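Local coordinates for protein endoglycosidase (Bacteroides thetaiotaomicron, PDB 6Q64) that probably hydrolyses O-glycosidic bonds as a family 18 endoglycosidase of the gut bacterial machinery that breaks down complex N-glycans, at residues 114-122 with 178-186; 321-329 with 355-364. The protein carries 1 engineered substitution. All coordinates share one frame; numbering follows the deposited sequence.

Contact 1. Residues 114-122 with 178-186; sequences QKADLKFFQ and EKYNLDGFD
The amide nitrogen NE2 of Q122, near the end of helix 112-123, reaches two acceptors, on N181 and D183, in the loop that follows helix 162-179. Its sound bond goes to the backbone carbonyl N181 O, at 3.0 Å with an N-H...O angle of 148°, the donor tilted out of the carbonyl plane. Toward D183 OD1 NE2 makes a weak bond of 3.3 Å; the carboxylate plane stands 82° from the amide plane, and OD1 also accepts from A129 N of strand 128-135. With CG anti to the carbonyl carbon (chi1 -70°) and the chain extended beyond it, Q122 spans from helix to loop. Its other branch, OE1, lies 3.2 Å from N181 ND2, badly angled for a bond.

One helical turn back, L118 sends CD2 against the loop: 3.4 Å to Y180 O and 3.9 Å to L182 CD2, the two leucine side chains meeting at about a right angle. At the outer margin, K115 CE lies by the edge of the Y180 ring, 4.4 Å from CE1.

N181 has positive phi as C-prime residue of the Schellman motif ending helix 162-179, and D183 to D186 match the start of the family 18 DGxDxDxE signature. The chemistry implies that a neutral amide ties helix 112-123 to this loop chiefly through the N181 carbonyl, while D183 is held mainly by A129.

Contact 2. Residues 321-329 with 355-364; sequences LPSGKRIGG and GNQVYPGKFD
G355 O and the NH1 of R326 lie 2.9 Å apart where the last turn of helix 346-358 faces the loop that leads into strand 329-333, the eighth strand of the TIM barrel; the angle is too poor for a hydrogen bond. The stronger grip comes just past the helix, at Y359. Its carbonyl oxygen takes NH1 at 2.7 Å with an N-H...O angle of 164°, practically in the guanidinium plane, and NH2 adds a weak bond to that Y359 O at 3.2 Å. The arginine chain gets there by folding at chi2 (61°) and chi3 (55°), and D320 forms a salt bridge with NH2, which probably offsets part of the nearby charge of R302. Were R326 replaced by an alanine, Y359 O would probably lose both its guanidinium donors and D320 the charge it pairs with in this arginine.

Next, G361 lays its CA over one guanidinium face, 3.3 Å above the plane, and a CB on it would clash with CB of R326. K362 O then accepts the backbone N of R326 at 3.1 Å and is also approached by the CA-H of K325, while the K362 side chain runs past G324 O to a salt bridge with D364 two residues on, NZ to OD1. F363 turns its ring nearly perpendicular to the guanidinium, bringing CE1 to 4.0 Å from R326 CG. At the chain end the extended K325 arrives alongside D364, its CE 3.4 Å from the terminal carbon D364 C.

The two contacts sit on opposite sides of the chain's centre, their centres 29 Å apart and their nearest atoms about 12 Å apart, and no helix or strand serves both. Contact 1 lies closer to the middle of the chain and is partly buried; contact 2 is a surface contact. Each bears on a segment entering a strand of the same parallel sheet, 184-189 in the first and 329-333 in the second. Their chemistry differs too: contact 1 joins a glutamine amide to a backbone carbonyl and, weakly, a carboxylate, beside a leucine pair, whereas contact 2 sets a charged guanidinium against a backbone carbonyl of the C-terminal tail. Burial of the key residue runs against depth, R326 being buried and Q122 partly exposed.

Contact 1. Residues 114-122 with 178-186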
loop_
_atom_site.group_PDB
_atom_site.type_symbol
_atom_site.label_atom_id
_atom_site.label_comp_id
_atom_site.label_asym_id
_atom_site.label_seq_id
_atom_site.Cartn_x
_atom_site.Cartn_y
_atom_site.Cartn_z
ATOM N N GLN A 114 -14.726 -12.453 -5.359
ATOM C CA GLN A 114 -13.728 -11.613 -4.650
ATOM C C GLN A 114 -13.093 -12.444 -3.530
ATOM O O GLN A 114 -11.853 -12.523 -3.483
ATOM C CB GLN A 114 -14.364 -10.344 -4.075
ATOM C CG GLN A 114 -14.213 -9.134 -4.985
ATOM C CD GLN A 114 -15.248 -8.065 -4.736
ATOM O OE1 GLN A 114 -16.258 -8.281 -4.053
ATOM N NE2 GLN A 114 -14.998 -6.889 -5.302
ATOM N N LYS A 115 -13.905 -13.045 -2.660
ATOM C CA LYS A 115 -13.387 -13.826 -1.504
ATOM C C LYS A 115 -12.370 -14.871 -1.997
ATOM O O LYS A 115 -11.328 -15.017 -1.304
ATOM C CB LYS A 115 -14.544 -14.427 -0.709
ATOM C CG LYS A 115 -15.391 -13.397 0.034
ATOM C CD LYS A 115 -16.459 -14.008 0.936
ATOM C CE LYS A 115 -17.796 -13.321 0.804
ATOM N NZ LYS A 115 -18.753 -13.872 1.778
ATOM N N ALA A 116 -12.628 -15.520 -3.155
ATOM C CA ALA A 116 -11.854 -16.673 -3.705
ATOM C C ALA A 116 -10.534 -16.225 -4.348
ATOM O O ALA A 116 -9.543 -16.978 -4.231
ATOM C CB ALA A 116 -12.674 -17.424 -4.720
ATOM N N ASP A 117 -10.584 -15.113 -5.090
ATOM C CA ASP A 117 -9.436 -14.418 -5.726
ATOM C C ASP A 117 -8.428 -14.124 -4.614
ATOM O O ASP A 117 -7.293 -14.624 -4.657
ATOM C CB ASP A 117 -9.900 -13.128 -6.423
ATOM C CG ASP A 117 -8.804 -12.443 -7.275
ATOM O OD1 ASP A 117 -7.807 -13.128 -7.593
ATOM O OD2 ASP A 117 -8.941 -11.215 -7.598
ATOM N N LEU A 118 -8.889 -13.389 -3.603
ATOM C CA LEU A 118 -8.130 -13.045 -2.384
ATOM C C LEU A 118 -7.559 -14.314 -1.737
ATOM O O LEU A 118 -6.375 -14.281 -1.360
ATOM C CB LEU A 118 -9.068 -12.302 -1.433
ATOM C CG LEU A 118 -8.433 -11.884 -0.110
ATOM C CD1 LEU A 118 -7.330 -10.873 -0.363
ATOM C CD2 LEU A 118 -9.467 -11.326 0.852
ATOM N N LYS A 119 -8.342 -15.386 -1.590
ATOM C CA LYS A 119 -7.867 -16.598 -0.860
ATOM C C LYS A 119 -6.623 -17.129 -1.593
ATOM O O LYS A 119 -5.643 -17.521 -0.909
ATOM C CB LYS A 119 -8.980 -17.642 -0.687
ATOM C CG LYS A 119 -8.553 -18.965 -0.039
ATOM C CD LYS A 119 -9.615 -19.667 0.799
ATOM C CE LYS A 119 -9.915 -18.896 2.082
ATOM N NZ LYS A 119 -11.190 -19.316 2.723
ATOM N N PHE A 120 -6.638 -17.093 -2.930
ATOM C CA PHE A 120 -5.577 -17.658 -3.805
ATOM C C PHE A 120 -4.353 -16.741 -3.708
ATOM O O PHE A 120 -3.227 -17.192 -3.381
ATOM C CB PHE A 120 -6.085 -17.811 -5.246
ATOM C CG PHE A 120 -5.087 -18.482 -6.139
ATOM C CD1 PHE A 120 -4.079 -17.761 -6.734
ATOM C CD2 PHE A 120 -5.092 -19.850 -6.303
ATOM C CE1 PHE A 120 -3.122 -18.393 -7.508
ATOM C CE2 PHE A 120 -4.139 -20.480 -7.086
ATOM C CZ PHE A 120 -3.155 -19.748 -7.686
ATOM N N PHE A 121 -4.590 -15.458 -3.962
ATOM C CA PHE A 121 -3.616 -14.353 -3.780
ATOM C C PHE A 121 -2.879 -14.470 -2.441
ATOM O O PHE A 121 -1.673 -14.271 -2.422
ATOM C CB PHE A 121 -4.324 -13.006 -3.837
ATOM C CG PHE A 121 -3.384 -11.832 -3.873
ATOM C CD1 PHE A 121 -2.460 -11.695 -4.881
ATOM C CD2 PHE A 121 -3.426 -10.847 -2.905
ATOM C CE1 PHE A 121 -1.627 -10.589 -4.938
ATOM C CE2 PHE A 121 -2.586 -9.755 -2.964
ATOM C CZ PHE A 121 -1.694 -9.623 -3.987
ATOM N N GLN A 122 -3.588 -14.756 -1.354
ATOM C CA GLN A 122 -2.984 -14.837 -0.005
ATOM C C GLN A 122 -2.207 -16.136 0.161
ATOM O O GLN A 122 -1.075 -16.029 0.530
ATOM C CB GLN A 122 -4.043 -14.711 1.084
ATOM C CG GLN A 122 -4.643 -13.322 1.204
ATOM C CD GLN A 122 -5.875 -13.378 2.063
ATOM O OE1 GLN A 122 -6.459 -14.445 2.301
ATOM N NE2 GLN A 122 -6.273 -12.212 2.546
ATOM N N GLU A 178 -11.273 -8.107 9.533
ATOM C CA GLU A 178 -11.224 -9.518 10.015
ATOM C C GLU A 178 -12.371 -10.286 9.344
ATOM O O GLU A 178 -12.213 -11.500 9.087
ATOM C CB GLU A 178 -11.295 -9.584 11.547
ATOM C CG GLU A 178 -10.146 -8.854 12.247
ATOM C CD GLU A 178 -10.030 -9.063 13.756
ATOM O OE1 GLU A 178 -9.535 -8.152 14.477
ATOM O OE2 GLU A 178 -10.406 -10.152 14.207
ATOM N N LYS A 179 -13.459 -9.569 9.043
ATOM C CA LYS A 179 -14.725 -10.096 8.465
ATOM C C LYS A 179 -14.489 -10.619 7.043
ATOM O O LYS A 179 -15.156 -11.559 6.659
ATOM C CB LYS A 179 -15.793 -8.997 8.430
ATOM C CG LYS A 179 -16.895 -9.223 7.408
ATOM C CD LYS A 179 -18.030 -8.238 7.474
ATOM C CE LYS A 179 -19.291 -8.797 6.850
ATOM N NZ LYS A 179 -20.484 -8.138 7.414
ATOM N N TYR A 180 -13.617 -9.987 6.271
ATOM C CA TYR A 180 -13.368 -10.351 4.857
ATOM C C TYR A 180 -11.964 -10.963 4.751
ATOM O O TYR A 180 -11.483 -11.150 3.640
ATOM C CB TYR A 180 -13.677 -9.128 3.985
ATOM C CG TYR A 180 -15.157 -8.840 3.833
ATOM C CD1 TYR A 180 -16.001 -9.738 3.168
ATOM C CD2 TYR A 180 -15.722 -7.671 4.331
ATOM C CE1 TYR A 180 -17.354 -9.485 2.999
ATOM C CE2 TYR A 180 -17.078 -7.409 4.175
ATOM C CZ TYR A 180 -17.896 -8.315 3.508
ATOM O OH TYR A 180 -19.236 -8.067 3.375
ATOM N N ASN A 181 -11.377 -11.316 5.904
ATOM C CA ASN A 181 -9.988 -11.823 6.133
ATOM C C ASN A 181 -8.929 -11.030 5.329
ATOM O O ASN A 181 -7.891 -11.629 4.961
ATOM C CB ASN A 181 -9.920 -13.342 5.936
ATOM C CG ASN A 181 -8.517 -13.896 6.092
ATOM O OD1 ASN A 181 -7.869 -13.710 7.114
ATOM N ND2 ASN A 181 -8.003 -14.528 5.053
ATOM N N LEU A 182 -9.097 -9.718 5.146
ATOM C CA LEU A 182 -8.071 -8.863 4.488
ATOM C C LEU A 182 -6.812 -8.753 5.379
ATOM O O LEU A 182 -6.859 -9.184 6.554
ATOM C CB LEU A 182 -8.711 -7.508 4.181
ATOM C CG LEU A 182 -9.754 -7.533 3.056
ATOM C CD1 LEU A 182 -10.753 -6.385 3.163
ATOM C CD2 LEU A 182 -9.081 -7.498 1.691
ATOM N N ASP A 183 -5.693 -8.250 4.852
ATOM C CA ASP A 183 -4.379 -8.364 5.547
ATOM C C ASP A 183 -3.992 -7.038 6.203
ATOM O O ASP A 183 -2.902 -6.982 6.758
ATOM C CB ASP A 183 -3.260 -8.856 4.626
ATOM C CG ASP A 183 -3.723 -9.949 3.682
ATOM O OD1 ASP A 183 -4.290 -9.593 2.612
ATOM O OD2 ASP A 183 -3.554 -11.146 4.036
ATOM N N GLY A 184 -4.850 -6.025 6.177
ATOM C CA GLY A 184 -4.688 -4.895 7.106
ATOM C C GLY A 184 -5.258 -3.599 6.572
ATOM O O GLY A 184 -6.288 -3.628 5.885
ATOM N N PHE A 185 -4.625 -2.476 6.905
ATOM C CA PHE A 185 -5.190 -1.143 6.609
ATOM C C PHE A 185 -4.094 -0.194 6.150
ATOM O O PHE A 185 -2.896 -0.371 6.509
ATOM C CB PHE A 185 -5.939 -0.602 7.825
ATOM C CG PHE A 185 -6.782 0.596 7.497
ATOM C CD1 PHE A 185 -8.008 0.453 6.876
ATOM C CD2 PHE A 185 -6.318 1.877 7.750
ATOM C CE1 PHE A 185 -8.772 1.564 6.545
ATOM C CE2 PHE A 185 -7.084 2.989 7.422
ATOM C CZ PHE A 185 -8.310 2.832 6.810
ATOM N N ASP A 186 -4.538 0.779 5.364
ATOM C CA ASP A 186 -3.724 1.835 4.733
ATOM C C ASP A 186 -4.385 3.155 5.083
ATOM O O ASP A 186 -5.393 3.486 4.446
ATOM C CB ASP A 186 -3.669 1.725 3.212
ATOM C CG ASP A 186 -2.869 2.814 2.502
ATOM O OD1 ASP A 186 -2.851 3.959 2.957
ATOM O OD2 ASP A 186 -2.280 2.508 1.479
#

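Contact 2. Residues 321-329 with 355-364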
loop_
_atom_site.group_PDB
_atom_site.type_symbol
_atom_site.label_atom_id
_atom_site.label_comp_id
_atom_site.label_asym_id
_atom_site.label_seq_id
_atom_site.Cartn_x
_atom_site.Cartn_y
_atom_site.Cartn_z
ATOM N N LEU A 321 19.623 5.410 -1.546
ATOM C CA LEU A 321 19.573 6.601 -0.633
ATOM C C LEU A 321 20.949 7.010 -0.130
ATOM O O LEU A 321 21.929 6.315 -0.338
ATOM C CB LEU A 321 18.616 6.235 0.485
ATOM C CG LEU A 321 17.213 6.165 -0.086
ATOM C CD1 LEU A 321 16.479 4.905 0.302
ATOM C CD2 LEU A 321 16.455 7.409 0.287
ATOM N N PRO A 322 21.118 8.197 0.488
ATOM C CA PRO A 322 22.469 8.721 0.764
ATOM C C PRO A 322 23.229 7.778 1.714
ATOM O O PRO A 322 24.399 7.612 1.551
ATOM C CB PRO A 322 22.209 10.093 1.345
ATOM C CG PRO A 322 20.787 10.416 0.889
ATOM C CD PRO A 322 20.064 9.097 0.977
ATOM N N SER A 323 22.494 7.106 2.600
ATOM C CA SER A 323 23.045 6.042 3.478
ATOM C C SER A 323 23.631 4.896 2.666
ATOM O O SER A 323 24.386 4.174 3.230
ATOM C CB SER A 323 22.012 5.523 4.405
ATOM O OG SER A 323 21.168 4.605 3.756
ATOM N N GLY A 324 23.214 4.702 1.417
ATOM C CA GLY A 324 23.623 3.575 0.561
ATOM C C GLY A 324 22.537 2.502 0.488
ATOM O O GLY A 324 22.661 1.557 -0.278
ATOM N N LYS A 325 21.513 2.614 1.299
ATOM C CA LYS A 325 20.437 1.607 1.339
ATOM C C LYS A 325 19.461 1.844 0.196
ATOM O O LYS A 325 19.339 2.982 -0.311
ATOM C CB LYS A 325 19.670 1.698 2.651
ATOM C CG LYS A 325 20.333 0.921 3.764
ATOM C CD LYS A 325 19.718 1.194 5.091
ATOM C CE LYS A 325 20.490 0.563 6.220
ATOM N NZ LYS A 325 20.074 1.167 7.501
ATOM N N ARG A 326 18.773 0.773 -0.165
ATOM C CA ARG A 326 17.878 0.745 -1.334
ATOM C C ARG A 326 16.494 1.027 -0.766
ATOM O O ARG A 326 16.170 0.510 0.341
ATOM C CB ARG A 326 18.062 -0.576 -2.097
ATOM C CG ARG A 326 16.976 -0.910 -3.107
ATOM C CD ARG A 326 16.848 0.122 -4.215
ATOM N NE ARG A 326 18.080 0.400 -4.934
ATOM C CZ ARG A 326 18.695 -0.431 -5.779
ATOM N NH1 ARG A 326 18.212 -1.629 -6.068
ATOM N NH2 ARG A 326 19.791 -0.031 -6.384
ATOM N N ILE A 327 15.751 1.872 -1.467
ATOM C CA ILE A 327 14.337 2.182 -1.142
ATOM C C ILE A 327 13.668 0.859 -0.855
ATOM O O ILE A 327 14.108 -0.114 -1.398
ATOM C CB ILE A 327 13.658 2.912 -2.304
ATOM C CG1 ILE A 327 12.356 3.566 -1.867
ATOM C CG2 ILE A 327 13.440 1.964 -3.474
ATOM C CD1 ILE A 327 12.508 4.703 -0.911
ATOM N N GLY A 328 12.621 0.872 -0.063
ATOM C CA GLY A 328 11.938 -0.337 0.403
ATOM C C GLY A 328 11.005 -0.891 -0.647
ATOM O O GLY A 328 10.727 -2.099 -0.570
ATOM N N GLY A 329 10.479 -0.023 -1.514
ATOM C CA GLY A 329 9.620 -0.435 -2.618
ATOM C C GLY A 329 9.094 0.698 -3.480
ATOM O O GLY A 329 9.271 1.874 -3.160
ATOM N N GLY A 355 14.936 -2.843 -10.099
ATOM C CA GLY A 355 15.178 -2.751 -8.653
ATOM C C GLY A 355 15.805 -3.989 -8.039
ATOM O O GLY A 355 16.605 -3.828 -7.098
ATOM N N ASN A 356 15.471 -5.173 -8.540
ATOM C CA ASN A 356 15.802 -6.470 -7.897
ATOM C C ASN A 356 16.849 -7.247 -8.703
ATOM O O ASN A 356 17.436 -8.135 -8.116
ATOM C CB ASN A 356 14.530 -7.272 -7.660
ATOM C CG ASN A 356 13.691 -6.635 -6.579
ATOM O OD1 ASN A 356 14.084 -6.667 -5.422
ATOM N ND2 ASN A 356 12.577 -6.008 -6.937
ATOM N N GLN A 357 17.107 -6.959 -9.982
ATOM C CA GLN A 357 18.138 -7.738 -10.713
ATOM C C GLN A 357 19.130 -6.833 -11.389
ATOM O O GLN A 357 20.329 -7.115 -11.205
ATOM C CB GLN A 357 17.566 -8.649 -11.781
ATOM C CG GLN A 357 16.896 -9.836 -11.129
ATOM C CD GLN A 357 16.159 -10.773 -12.060
ATOM O OE1 GLN A 357 16.684 -11.186 -13.122
ATOM N NE2 GLN A 357 14.969 -11.151 -11.582
ATOM N N VAL A 358 18.665 -5.870 -12.182
ATOM C CA VAL A 358 19.599 -5.107 -13.059
ATOM C C VAL A 358 20.579 -4.359 -12.141
ATOM O O VAL A 358 21.772 -4.432 -12.382
ATOM C CB VAL A 358 18.866 -4.162 -14.032
ATOM C CG1 VAL A 358 19.841 -3.398 -14.910
ATOM C CG2 VAL A 358 17.846 -4.898 -14.896
ATOM N N TYR A 359 20.055 -3.720 -11.093
ATOM C CA TYR A 359 20.777 -2.870 -10.126
ATOM C C TYR A 359 20.564 -3.418 -8.723
ATOM O O TYR A 359 19.803 -2.872 -7.933
ATOM C CB TYR A 359 20.255 -1.439 -10.188
ATOM C CG TYR A 359 20.477 -0.730 -11.490
ATOM C CD1 TYR A 359 19.557 -0.817 -12.524
ATOM C CD2 TYR A 359 21.568 0.093 -11.670
ATOM C CE1 TYR A 359 19.754 -0.141 -13.725
ATOM C CE2 TYR A 359 21.789 0.756 -12.869
ATOM C CZ TYR A 359 20.884 0.638 -13.905
ATOM O OH TYR A 359 21.088 1.333 -15.051
ATOM N N PRO A 360 21.215 -4.531 -8.359
ATOM C CA PRO A 360 20.987 -5.129 -7.047
ATOM C C PRO A 360 21.297 -4.110 -5.940
ATOM O O PRO A 360 22.262 -3.434 -6.022
ATOM C CB PRO A 360 21.897 -6.357 -6.958
ATOM C CG PRO A 360 22.616 -6.424 -8.305
ATOM C CD PRO A 360 22.190 -5.251 -9.171
ATOM N N GLY A 361 20.384 -3.989 -4.995
ATOM C CA GLY A 361 20.450 -3.006 -3.920
ATOM C C GLY A 361 21.171 -3.559 -2.708
ATOM O O GLY A 361 21.460 -4.750 -2.693
ATOM N N LYS A 362 21.447 -2.682 -1.740
ATOM C CA LYS A 362 22.054 -3.023 -0.435
ATOM C C LYS A 362 20.969 -2.840 0.637
ATOM O O LYS A 362 20.209 -1.837 0.577
ATOM C CB LYS A 362 23.301 -2.163 -0.294
ATOM C CG LYS A 362 24.124 -2.419 0.945
ATOM C CD LYS A 362 24.690 -1.130 1.546
ATOM C CE LYS A 362 25.412 -1.334 2.864
ATOM N NZ LYS A 362 26.095 -2.652 2.921
ATOM N N PHE A 363 20.842 -3.797 1.561
ATOM C CA PHE A 363 19.721 -3.839 2.542
ATOM C C PHE A 363 20.227 -3.859 3.998
ATOM O O PHE A 363 19.644 -4.633 4.767
ATOM C CB PHE A 363 18.854 -5.061 2.218
ATOM C CG PHE A 363 18.307 -5.077 0.816
ATOM C CD1 PHE A 363 17.298 -4.214 0.442
ATOM C CD2 PHE A 363 18.833 -5.897 -0.144
ATOM C CE1 PHE A 363 16.806 -4.179 -0.853
ATOM C CE2 PHE A 363 18.347 -5.856 -1.441
ATOM C CZ PHE A 363 17.335 -5.005 -1.795
ATOM N N ASP A 364 21.238 -3.050 4.374
ATOM C CA ASP A 364 21.847 -3.056 5.744
ATOM C C ASP A 364 22.860 -1.914 5.930
ATOM O O ASP A 364 23.324 -1.252 4.989
ATOM C CB ASP A 364 22.538 -4.392 6.025
ATOM C CG ASP A 364 23.442 -4.857 4.893
ATOM O OD1 ASP A 364 24.043 -3.994 4.201
ATOM O OD2 ASP A 364 23.535 -6.082 4.699
#